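Local coordinates for putative uncharacterized protein (Pseudomonas phage 201phi2-1, PDB 3R4V) that is a phage tubulin-like protein of the tubulin/FtsZ type, seen here with guanosine-5'-diphosphate bound in its nucleotide pocket, at residues 15-20 against 166-171; 87-92 against 116-121; 129-134 against 280-285. All coordinates share one frame; numbering follows the deposited sequence. Where two conformers were deposited one is given.

Contact 1. Residues 15-20 against 166-171; sequences MNVATK and DEIAEK. With GDP (guanosine-5'-diphosphate), chain B.
Val17 holds CG1 trans to its backbone N (chi1 174°), which turns that methyl across to CG2 of Ile168. Ile168 has its CG2 branch trans to its own N as well. The two methyls meet 4.0 Å apart, CG1 of Val17 against CG2 of Ile168, and the side chains cross at about a right angle. Three residues on, CB of Lys20 lies 3.9 Å from CB of Ala169, so the aliphatic root of the lysine packs on helix 161-178. The lysine chain runs extended and bends only at chi4 (-53°). Its NZ forms a salt bridge with Glu162; a second one, to OD1 of Asp166, is doubtful because that oxygen is less surely placed. In this tubulin-like fold the contact joins helix 11-18, which follows the first strand of the parallel sheet, to helix 161-178. Both helices border the nucleotide pocket. Asn16 reaches it from the first helix: its ND2 gives a nearly straight bond (176°) to O6 of the guanine, 2.8 Å away. Its OD1 is bonded to Asn37, which probably helps to fix the amide's rotation. From helix 161-178, OD1 of Asn165 also bonds the nucleotide.

Contact 2. Residues 87-92 against 116-121; sequences CYSLGG and FVVGAM. With GDP (guanosine-5'-diphosphate), chain B.
The backbone O of Val118 accepts the N-H of Leu90 at 2.9 Å, close to straight (160°) and in the carbonyl plane. It is the last rung of a parallel ladder between strands 84-89 and 113-119. Helix 95-108 links the two strands, so they form a beta-alpha-beta unit of the tubulin-like nucleotide-binding sheet. Phe116 O takes the N-H of Tyr88, and Tyr88 O takes that of Val118.

Side chains pack on both faces of this pair. Val117 lays CG1 over one face of the Tyr88 ring, 3.9 Å from its centroid and offset toward the rim, a CH-pi contact. Tyr88 has CG between its backbone N and carbonyl carbon (chi1 54°), and its ring lies beside Val117, the two side chains pointing the same way. Leu90 adds CD2, 3.7 Å from CB of Val117. Cys87, Ser89, Phe116 and Val118 point to the other face, where helices 11-18 and 161-178 lie.

The C-terminal ends of the strands, and the turns after them, meet the ligand. Ser89 OG receives the N-H of Gly91, which makes an ST turn, and gives a bond to O4' of GDP at 3.1 Å. That one hydroxyl thus both shapes the turn and holds the ribose. Val118 brings CG1 to 3.7 Å from N2 of the guanine. CB of Ala120 stands 3.9 Å from CA of Gly91 and 3.5 Å from the ribose O2' of GDP.

Contact 3. Residues 129-134 against 280-285; sequences NDIDTM and TITDSK
Apolar contacts carry this pairing of Ile131 with Ile281 and Thr282. CG1 of Ile131 lies 3.5 Å from CG2 of Ile281, and the two isoleucine chains lie alongside each other and point opposite ways. Ile281 sets CG2 trans to its backbone N and CG1 beside it (chi1 -63°), so its two branches reach different partners. CG2 meets Ile131, while CD1 extends to CB of Asp130 at 3.9 Å. CD1 of Ile131 goes on to CG2 of Thr282, whose side chain it meets at about a right angle. CD of Lys285 lies 4.0 Å from that same CD1, so the aliphatic part of the lysine touches the end of the isoleucine at the border of the contact. Ile131, Ile281 and Thr282 were each modelled in two conformers, so these distances hold for one set.

The segments are helical and run roughly antiparallel, with 150° between their directions and axes 10.0 Å apart at closest approach. They belong to helix 124-144 of the nucleotide-binding part and the long C-terminal helix 274-294. This packing places the C-terminal helix of the tubulin-like chain against the nucleotide-binding part.

Polar groups bond to other parts of the chain. OD1 of Asp130 accepts the backbone N-H of Ala120, while its CB faces Ile281. The hydroxyl of Thr282 bonds to the backbone O of Met278, one turn back in its own helix, while its CG2 methyl meets Ile131.

How the contacts relate
From the N terminus, helix 11-18 brings the first half of contact 1. The chain then passes through strand 84-89 and helix 95-108 to strand 113-119, where contact 2 closes a short loop. Helix 124-144 follows and opens contact 3. Contact 1 closes next, at helix 161-178, so contact 2 lies wholly within its span. Contact 3 closes only at helix 274-294; contacts 1 and 3 therefore cross. Contact 2 lies in the sheet, between the helices of the other two contacts. Ile168 and Lys171 pack on its Val118 and Phe116, and Asn129 and Thr133 probably bond to its Gly91 and Leu90. Contacts 1 and 3 do not touch. Contacts 1 and 2 both reach GDP.

Contact 1. Residues 15-20 against 166-171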
loop_
_atom_site.group_PDB
_atom_site.type_symbol
_atom_site.label_atom_id
_atom_site.label_comp_id
_atom_site.label_asym_id
_atom_site.label_seq_id
_atom_site.Cartn_x
_atom_site.Cartn_y
_atom_site.Cartn_z
ATOM N N MET A 15 -7.467 -8.370 1.430
ATOM C CA MET A 15 -8.625 -9.199 1.107
ATOM C C MET A 15 -9.906 -8.395 1.284
ATOM O O MET A 15 -10.826 -8.470 0.462
ATOM C CB MET A 15 -8.668 -10.443 2.001
ATOM C CG MET A 15 -7.505 -11.408 1.824
ATOM S SD MET A 15 -7.558 -12.349 0.283
ATOM C CE MET A 15 -9.097 -13.230 0.479
ATOM N N ASN A 16 -9.961 -7.623 2.364
ATOM C CA ASN A 16 -11.143 -6.842 2.678
ATOM C C ASN A 16 -11.372 -5.748 1.629
ATOM O O ASN A 16 -12.494 -5.537 1.186
ATOM C CB ASN A 16 -11.055 -6.242 4.085
ATOM C CG ASN A 16 -11.064 -7.296 5.192
ATOM O OD1 ASN A 16 -11.358 -8.478 4.966
ATOM N ND2 ASN A 16 -10.764 -6.857 6.408
ATOM N N VAL A 17 -10.302 -5.066 1.218
ATOM C CA VAL A 17 -10.441 -4.047 0.178
ATOM C C VAL A 17 -10.853 -4.680 -1.150
ATOM O O VAL A 17 -11.678 -4.127 -1.879
ATOM C CB VAL A 17 -9.154 -3.219 0.002
ATOM C CG1 VAL A 17 -9.288 -2.275 -1.183
ATOM C CG2 VAL A 17 -8.877 -2.427 1.267
ATOM N N ALA A 18 -10.286 -5.842 -1.458
ATOM C CA ALA A 18 -10.646 -6.567 -2.683
ATOM C C ALA A 18 -12.156 -6.816 -2.838
ATOM O O ALA A 18 -12.692 -6.764 -3.954
ATOM C CB ALA A 18 -9.877 -7.878 -2.770
ATOM N N THR A 19 -12.851 -7.085 -1.736
ATOM C CA THR A 19 -14.284 -7.386 -1.821
ATOM C C THR A 19 -15.050 -6.243 -2.496
ATOM O O THR A 19 -16.130 -6.437 -3.048
ATOM C CB THR A 19 -14.914 -7.682 -0.437
ATOM O OG1 THR A 19 -14.927 -6.492 0.361
ATOM C CG2 THR A 19 -14.142 -8.783 0.290
ATOM N N LYS A 20 -14.475 -5.048 -2.457
ATOM C CA LYS A 20 -15.155 -3.880 -2.992
ATOM C C LYS A 20 -14.829 -3.685 -4.462
ATOM O O LYS A 20 -15.401 -2.821 -5.129
ATOM C CB LYS A 20 -14.788 -2.646 -2.167
ATOM C CG LYS A 20 -15.120 -2.839 -0.702
ATOM C CD LYS A 20 -14.860 -1.603 0.123
ATOM C CE LYS A 20 -15.436 -1.790 1.516
ATOM N NZ LYS A 20 -16.873 -2.178 1.450
ATOM N N ASP A 166 -13.478 1.741 2.021
ATOM C CA ASP A 166 -14.253 2.385 0.960
ATOM C C ASP A 166 -13.431 3.476 0.273
ATOM O O ASP A 166 -13.425 3.582 -0.954
ATOM C CB ASP A 166 -15.568 2.969 1.507
ATOM C CG ASP A 166 -16.648 1.912 1.699
ATOM O OD1 ASP A 166 -16.528 0.815 1.113
ATOM O OD2 ASP A 166 -17.630 2.182 2.427
ATOM N N GLU A 167 -12.741 4.285 1.065
ATOM C CA GLU A 167 -11.925 5.361 0.510
ATOM C C GLU A 167 -10.811 4.784 -0.350
ATOM O O GLU A 167 -10.493 5.306 -1.416
ATOM C CB GLU A 167 -11.312 6.211 1.623
ATOM C CG GLU A 167 -10.081 6.988 1.163
ATOM C CD GLU A 167 -9.394 7.725 2.294
ATOM O OE1 GLU A 167 -8.152 7.887 2.233
ATOM O OE2 GLU A 167 -10.091 8.145 3.239
ATOM N N ILE A 168 -10.219 3.691 0.102
ATOM C CA ILE A 168 -9.114 3.114 -0.646
ATOM C C ILE A 168 -9.621 2.568 -1.975
ATOM O O ILE A 168 -9.023 2.796 -3.013
ATOM C CB ILE A 168 -8.386 2.015 0.148
ATOM C CG1 ILE A 168 -7.634 2.645 1.326
ATOM C CG2 ILE A 168 -7.415 1.261 -0.762
ATOM C CD1 ILE A 168 -6.979 1.632 2.280
ATOM N N ALA A 169 -10.737 1.855 -1.950
ATOM C CA ALA A 169 -11.277 1.308 -3.188
ATOM C C ALA A 169 -11.591 2.419 -4.195
ATOM O O ALA A 169 -11.373 2.252 -5.396
ATOM C CB ALA A 169 -12.519 0.465 -2.923
ATOM N N GLU A 170 -12.099 3.545 -3.714
ATOM C CA GLU A 170 -12.444 4.643 -4.626
ATOM C C GLU A 170 -11.195 5.273 -5.237
ATOM O O GLU A 170 -11.217 5.719 -6.388
ATOM C CB GLU A 170 -13.310 5.695 -3.937
ATOM C CG GLU A 170 -14.765 5.270 -3.762
ATOM C CD GLU A 170 -15.494 5.105 -5.088
ATOM O OE1 GLU A 170 -15.195 5.864 -6.035
ATOM O OE2 GLU A 170 -16.364 4.215 -5.183
ATOM N N LYS A 171 -10.105 5.307 -4.473
ATOM C CA LYS A 171 -8.836 5.788 -5.012
ATOM C C LYS A 171 -8.255 4.810 -6.022
ATOM O O LYS A 171 -7.718 5.220 -7.051
ATOM C CB LYS A 171 -7.820 6.034 -3.898
ATOM C CG LYS A 171 -8.124 7.222 -3.002
ATOM C CD LYS A 171 -7.172 7.180 -1.810
ATOM C CE LYS A 171 -7.227 8.422 -0.951
ATOM N NZ LYS A 171 -6.232 8.282 0.165
HETATM P PB GDP B . -2.445 -9.503 7.991
HETATM O O1B GDP B . -3.493 -10.467 7.483
HETATM O O2B GDP B . -1.783 -8.859 6.802
HETATM O O3B GDP B . -1.438 -10.237 8.869
HETATM O O3A GDP B . -3.132 -8.402 8.925
HETATM P PA GDP B . -4.466 -7.565 8.595
HETATM O O1A GDP B . -5.718 -8.426 8.584
HETATM O O2A GDP B . -4.309 -6.790 7.318
HETATM O "O5'" GDP B . -4.499 -6.618 9.857
HETATM C "C5'" GDP B . -3.387 -5.771 10.197
HETATM C "C4'" GDP B . -3.871 -4.547 10.965
HETATM O "O4'" GDP B . -4.582 -3.675 10.076
HETATM C "C3'" GDP B . -4.860 -4.879 12.071
HETATM O "O3'" GDP B . -4.180 -5.065 13.309
HETATM C "C2'" GDP B . -5.742 -3.651 12.122
HETATM O "O2'" GDP B . -5.121 -2.624 12.893
HETATM C "C1'" GDP B . -5.762 -3.142 10.698
HETATM N N9 GDP B . -6.879 -3.691 9.901
HETATM C C8 GDP B . -7.376 -4.952 9.926
HETATM N N7 GDP B . -8.370 -5.096 9.012
HETATM C C5 GDP B . -8.503 -3.918 8.363
HETATM C C6 GDP B . -9.348 -3.379 7.275
HETATM O O6 GDP B . -10.210 -4.092 6.724
HETATM N N1 GDP B . -9.158 -2.098 6.905
HETATM C C2 GDP B . -8.228 -1.308 7.489
HETATM N N2 GDP B . -8.069 -0.025 7.073
HETATM N N3 GDP B . -7.421 -1.741 8.485
HETATM C C4 GDP B . -7.511 -3.009 8.948
#

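Contact 2. Residues 87-92 against 116-121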
loop_
_atom_site.group_PDB
_atom_site.type_symbol
_atom_site.label_atom_id
_atom_site.label_comp_id
_atom_site.label_asym_id
_atom_site.label_seq_id
_atom_site.Cartn_x
_atom_site.Cartn_y
_atom_site.Cartn_z
ATOM N N CYS A 87 -1.850 -3.636 -2.752
ATOM C CA CYS A 87 -2.601 -3.118 -1.612
ATOM C C CYS A 87 -2.538 -4.040 -0.399
ATOM O O CYS A 87 -2.832 -5.227 -0.493
ATOM C CB CYS A 87 -4.068 -2.879 -2.020
ATOM S SG CYS A 87 -5.165 -2.406 -0.651
ATOM N N TYR A 88 -2.155 -3.487 0.741
ATOM C CA TYR A 88 -2.042 -4.276 1.957
ATOM C C TYR A 88 -1.874 -3.371 3.170
ATOM O O TYR A 88 -1.604 -2.180 3.025
ATOM C CB TYR A 88 -0.839 -5.229 1.842
ATOM C CG TYR A 88 0.466 -4.526 1.505
ATOM C CD1 TYR A 88 1.335 -4.139 2.509
ATOM C CD2 TYR A 88 0.831 -4.270 0.181
ATOM C CE1 TYR A 88 2.556 -3.495 2.210
ATOM C CE2 TYR A 88 2.047 -3.634 -0.121
ATOM C CZ TYR A 88 2.890 -3.256 0.900
ATOM O OH TYR A 88 4.084 -2.618 0.616
ATOM N N SER A 89 -2.033 -3.942 4.364
ATOM C CA SER A 89 -1.744 -3.240 5.603
ATOM C C SER A 89 -0.255 -3.305 5.958
ATOM O O SER A 89 0.373 -4.357 5.828
ATOM C CB SER A 89 -2.571 -3.816 6.762
ATOM O OG SER A 89 -2.347 -3.082 7.968
ATOM N N LEU A 90 0.297 -2.185 6.428
ATOM C CA LEU A 90 1.672 -2.147 6.904
ATOM C C LEU A 90 1.814 -2.800 8.269
ATOM O O LEU A 90 2.932 -3.082 8.700
ATOM C CB LEU A 90 2.168 -0.711 7.037
ATOM C CG LEU A 90 2.126 0.171 5.803
ATOM C CD1 LEU A 90 2.351 1.614 6.210
ATOM C CD2 LEU A 90 3.192 -0.316 4.819
ATOM N N GLY A 91 0.693 -3.023 8.956
ATOM C CA GLY A 91 0.761 -3.330 10.377
ATOM C C GLY A 91 0.520 -4.759 10.829
ATOM O O GLY A 91 0.680 -5.062 12.010
ATOM N N GLY A 92 0.145 -5.638 9.911
ATOM C CA GLY A 92 -0.061 -7.042 10.245
ATOM C C GLY A 92 1.188 -7.857 9.939
ATOM O O GLY A 92 2.277 -7.298 9.788
ATOM N N PHE A 116 -1.177 0.900 -2.324
ATOM C CA PHE A 116 -2.048 1.526 -1.352
ATOM C C PHE A 116 -1.824 0.801 -0.025
ATOM O O PHE A 116 -2.113 -0.398 0.083
ATOM C CB PHE A 116 -3.512 1.402 -1.798
ATOM C CG PHE A 116 -3.864 2.338 -2.924
ATOM C CD1 PHE A 116 -4.404 3.583 -2.659
ATOM C CD2 PHE A 116 -3.590 1.990 -4.233
ATOM C CE1 PHE A 116 -4.686 4.460 -3.693
ATOM C CE2 PHE A 116 -3.873 2.871 -5.277
ATOM C CZ PHE A 116 -4.422 4.089 -5.005
ATOM N N VAL A 117 -1.278 1.504 0.966
ATOM C CA VAL A 117 -0.866 0.830 2.200
ATOM C C VAL A 117 -1.534 1.488 3.395
ATOM O O VAL A 117 -1.746 2.706 3.408
ATOM C CB VAL A 117 0.671 0.814 2.370
ATOM C CG1 VAL A 117 1.326 -0.015 1.247
ATOM C CG2 VAL A 117 1.234 2.229 2.433
ATOM N N VAL A 118 -1.897 0.677 4.386
ATOM C CA VAL A 118 -2.636 1.185 5.540
ATOM C C VAL A 118 -1.726 1.270 6.766
ATOM O O VAL A 118 -1.023 0.310 7.101
ATOM C CB VAL A 118 -3.847 0.279 5.854
ATOM C CG1 VAL A 118 -4.457 0.618 7.209
ATOM C CG2 VAL A 118 -4.895 0.400 4.769
ATOM N N GLY A 119 -1.749 2.411 7.440
ATOM C CA GLY A 119 -1.042 2.578 8.699
ATOM C C GLY A 119 -1.921 2.122 9.856
ATOM O O GLY A 119 -2.838 2.839 10.281
ATOM N N ALA A 120 -1.640 0.931 10.374
ATOM C CA ALA A 120 -2.460 0.345 11.436
ATOM C C ALA A 120 -2.031 0.906 12.783
ATOM O O ALA A 120 -0.838 1.085 13.036
ATOM C CB ALA A 120 -2.318 -1.176 11.433
ATOM N N MET A 121 -2.990 1.158 13.670
ATOM C CA MET A 121 -2.690 1.981 14.834
ATOM C C MET A 121 -3.140 1.381 16.163
ATOM O O MET A 121 -3.046 2.046 17.192
ATOM C CB MET A 121 -3.324 3.373 14.678
ATOM C CG MET A 121 -2.964 4.115 13.401
ATOM S SD MET A 121 -1.229 4.567 13.348
ATOM C CE MET A 121 -1.163 5.455 11.791
HETATM P PB GDP B . -2.445 -9.503 7.991
HETATM O O1B GDP B . -3.493 -10.467 7.483
HETATM O O2B GDP B . -1.783 -8.859 6.802
HETATM O O3B GDP B . -1.438 -10.237 8.869
HETATM O O3A GDP B . -3.132 -8.402 8.925
HETATM P PA GDP B . -4.466 -7.565 8.595
HETATM O O1A GDP B . -5.718 -8.426 8.584
HETATM O O2A GDP B . -4.309 -6.790 7.318
HETATM O "O5'" GDP B . -4.499 -6.618 9.857
HETATM C "C5'" GDP B . -3.387 -5.771 10.197
HETATM C "C4'" GDP B . -3.871 -4.547 10.965
HETATM O "O4'" GDP B . -4.582 -3.675 10.076
HETATM C "C3'" GDP B . -4.860 -4.879 12.071
HETATM O "O3'" GDP B . -4.180 -5.065 13.309
HETATM C "C2'" GDP B . -5.742 -3.651 12.122
HETATM O "O2'" GDP B . -5.121 -2.624 12.893
HETATM C "C1'" GDP B . -5.762 -3.142 10.698
HETATM N N9 GDP B . -6.879 -3.691 9.901
HETATM C C8 GDP B . -7.376 -4.952 9.926
HETATM N N7 GDP B . -8.370 -5.096 9.012
HETATM C C5 GDP B . -8.503 -3.918 8.363
HETATM C C6 GDP B . -9.348 -3.379 7.275
HETATM O O6 GDP B . -10.210 -4.092 6.724
HETATM N N1 GDP B . -9.158 -2.098 6.905
HETATM C C2 GDP B . -8.228 -1.308 7.489
HETATM N N2 GDP B . -8.069 -0.025 7.073
HETATM N N3 GDP B . -7.421 -1.741 8.485
HETATM C C4 GDP B . -7.511 -3.009 8.948
#

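Contact 3. Residues 129-134 against 280-285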
loop_
_atom_site.group_PDB
_atom_site.type_symbol
_atom_site.label_atom_id
_atom_site.label_comp_id
_atom_site.label_asym_id
_atom_site.label_seq_id
_atom_site.Cartn_x
_atom_site.Cartn_y
_atom_site.Cartn_z
ATOM N N ASN A 129 5.248 -2.849 13.331
ATOM C CA ASN A 129 5.159 -3.410 11.996
ATOM C C ASN A 129 5.096 -2.324 10.927
ATOM O O ASN A 129 5.721 -2.455 9.879
ATOM C CB ASN A 129 3.983 -4.385 11.875
ATOM C CG ASN A 129 4.269 -5.717 12.546
ATOM O OD1 ASN A 129 5.425 -6.056 12.805
ATOM N ND2 ASN A 129 3.219 -6.486 12.819
ATOM N N ASP A 130 4.355 -1.253 11.210
ATOM C CA ASP A 130 4.224 -0.142 10.268
ATOM C C ASP A 130 5.609 0.401 9.952
ATOM O O ASP A 130 5.960 0.590 8.788
ATOM C CB ASP A 130 3.433 1.017 10.852
ATOM C CG ASP A 130 1.958 0.721 11.028
ATOM O OD1 ASP A 130 1.396 -0.143 10.324
ATOM O OD2 ASP A 130 1.365 1.403 11.887
ATOM N N ILE A 131 6.391 0.637 11.005
ATOM C CA ILE A 131 7.751 1.157 10.861
ATOM C C ILE A 131 8.636 0.224 10.042
ATOM O O ILE A 131 9.289 0.648 9.088
ATOM C CB ILE A 131 8.415 1.371 12.216
ATOM C CG1 ILE A 131 7.699 2.483 12.982
ATOM C CG2 ILE A 131 9.892 1.701 12.030
ATOM C CD1 ILE A 131 7.995 2.470 14.465
ATOM N N ASP A 132 8.665 -1.055 10.421
ATOM C CA ASP A 132 9.519 -2.015 9.725
ATOM C C ASP A 132 9.098 -2.185 8.263
ATOM O O ASP A 132 9.936 -2.354 7.400
ATOM C CB ASP A 132 9.560 -3.373 10.432
ATOM C CG ASP A 132 10.211 -3.310 11.797
ATOM O OD1 ASP A 132 10.968 -2.349 12.073
ATOM O OD2 ASP A 132 9.971 -4.243 12.589
ATOM N N THR A 133 7.802 -2.114 7.979
ATOM C CA THR A 133 7.341 -2.270 6.603
ATOM C C THR A 133 7.663 -1.033 5.745
ATOM O O THR A 133 8.066 -1.171 4.577
ATOM C CB THR A 133 5.855 -2.637 6.558
ATOM O OG1 THR A 133 5.647 -3.778 7.403
ATOM C CG2 THR A 133 5.446 -3.002 5.146
ATOM N N MET A 134 7.537 0.156 6.326
ATOM C CA MET A 134 7.946 1.368 5.604
ATOM C C MET A 134 9.454 1.295 5.317
ATOM O O MET A 134 9.888 1.609 4.214
ATOM C CB MET A 134 7.611 2.625 6.386
ATOM C CG MET A 134 6.115 2.973 6.391
ATOM S SD MET A 134 5.510 3.405 4.741
ATOM C CE MET A 134 6.270 5.025 4.593
ATOM N N THR A 280 5.104 10.404 13.008
ATOM C CA THR A 280 3.811 10.248 13.660
ATOM C C THR A 280 3.691 8.842 14.232
ATOM O O THR A 280 3.256 8.661 15.372
ATOM C CB THR A 280 2.653 10.524 12.675
ATOM O OG1 THR A 280 2.635 11.922 12.354
ATOM C CG2 THR A 280 1.324 10.159 13.297
ATOM N N ILE A 281 4.083 7.853 13.435
ATOM C CA ILE A 281 4.064 6.451 13.862
ATOM C C ILE A 281 5.006 6.214 15.039
ATOM O O ILE A 281 4.625 5.594 16.032
ATOM C CB ILE A 281 4.450 5.504 12.704
ATOM C CG1 ILE A 281 3.423 5.596 11.578
ATOM C CG2 ILE A 281 4.567 4.058 13.198
ATOM C CD1 ILE A 281 3.868 4.900 10.305
ATOM N N THR A 282 6.234 6.713 14.932
ATOM C CA THR A 282 7.196 6.440 16.001
ATOM C C THR A 282 6.844 7.159 17.296
ATOM O O THR A 282 7.056 6.612 18.380
ATOM C CB THR A 282 8.678 6.717 15.605
ATOM O OG1 THR A 282 8.829 8.061 15.140
ATOM C CG2 THR A 282 9.132 5.746 14.528
ATOM N N ASP A 283 6.297 8.366 17.195
ATOM C CA ASP A 283 5.886 9.094 18.391
ATOM C C ASP A 283 4.724 8.366 19.052
ATOM O O ASP A 283 4.667 8.249 20.280
ATOM C CB ASP A 283 5.445 10.509 18.049
ATOM C CG ASP A 283 6.611 11.461 17.821
ATOM O OD1 ASP A 283 7.778 11.105 18.103
ATOM O OD2 ASP A 283 6.339 12.590 17.373
ATOM N N SER A 284 3.784 7.880 18.246
ATOM C CA SER A 284 2.651 7.152 18.819
ATOM C C SER A 284 3.143 5.907 19.541
ATOM O O SER A 284 2.701 5.607 20.652
ATOM C CB SER A 284 1.612 6.778 17.756
ATOM O OG SER A 284 1.024 7.939 17.199
ATOM N N LYS A 285 4.078 5.194 18.921
ATOM C CA LYS A 285 4.607 3.980 19.527
ATOM C C LYS A 285 5.370 4.308 20.811
ATOM O O LYS A 285 5.250 3.605 21.814
ATOM C CB LYS A 285 5.502 3.229 18.539
ATOM C CG LYS A 285 5.946 1.868 19.047
ATOM C CD LYS A 285 6.908 1.207 18.087
ATOM C CE LYS A 285 7.361 -0.134 18.623
ATOM N NZ LYS A 285 8.802 -0.351 18.332
#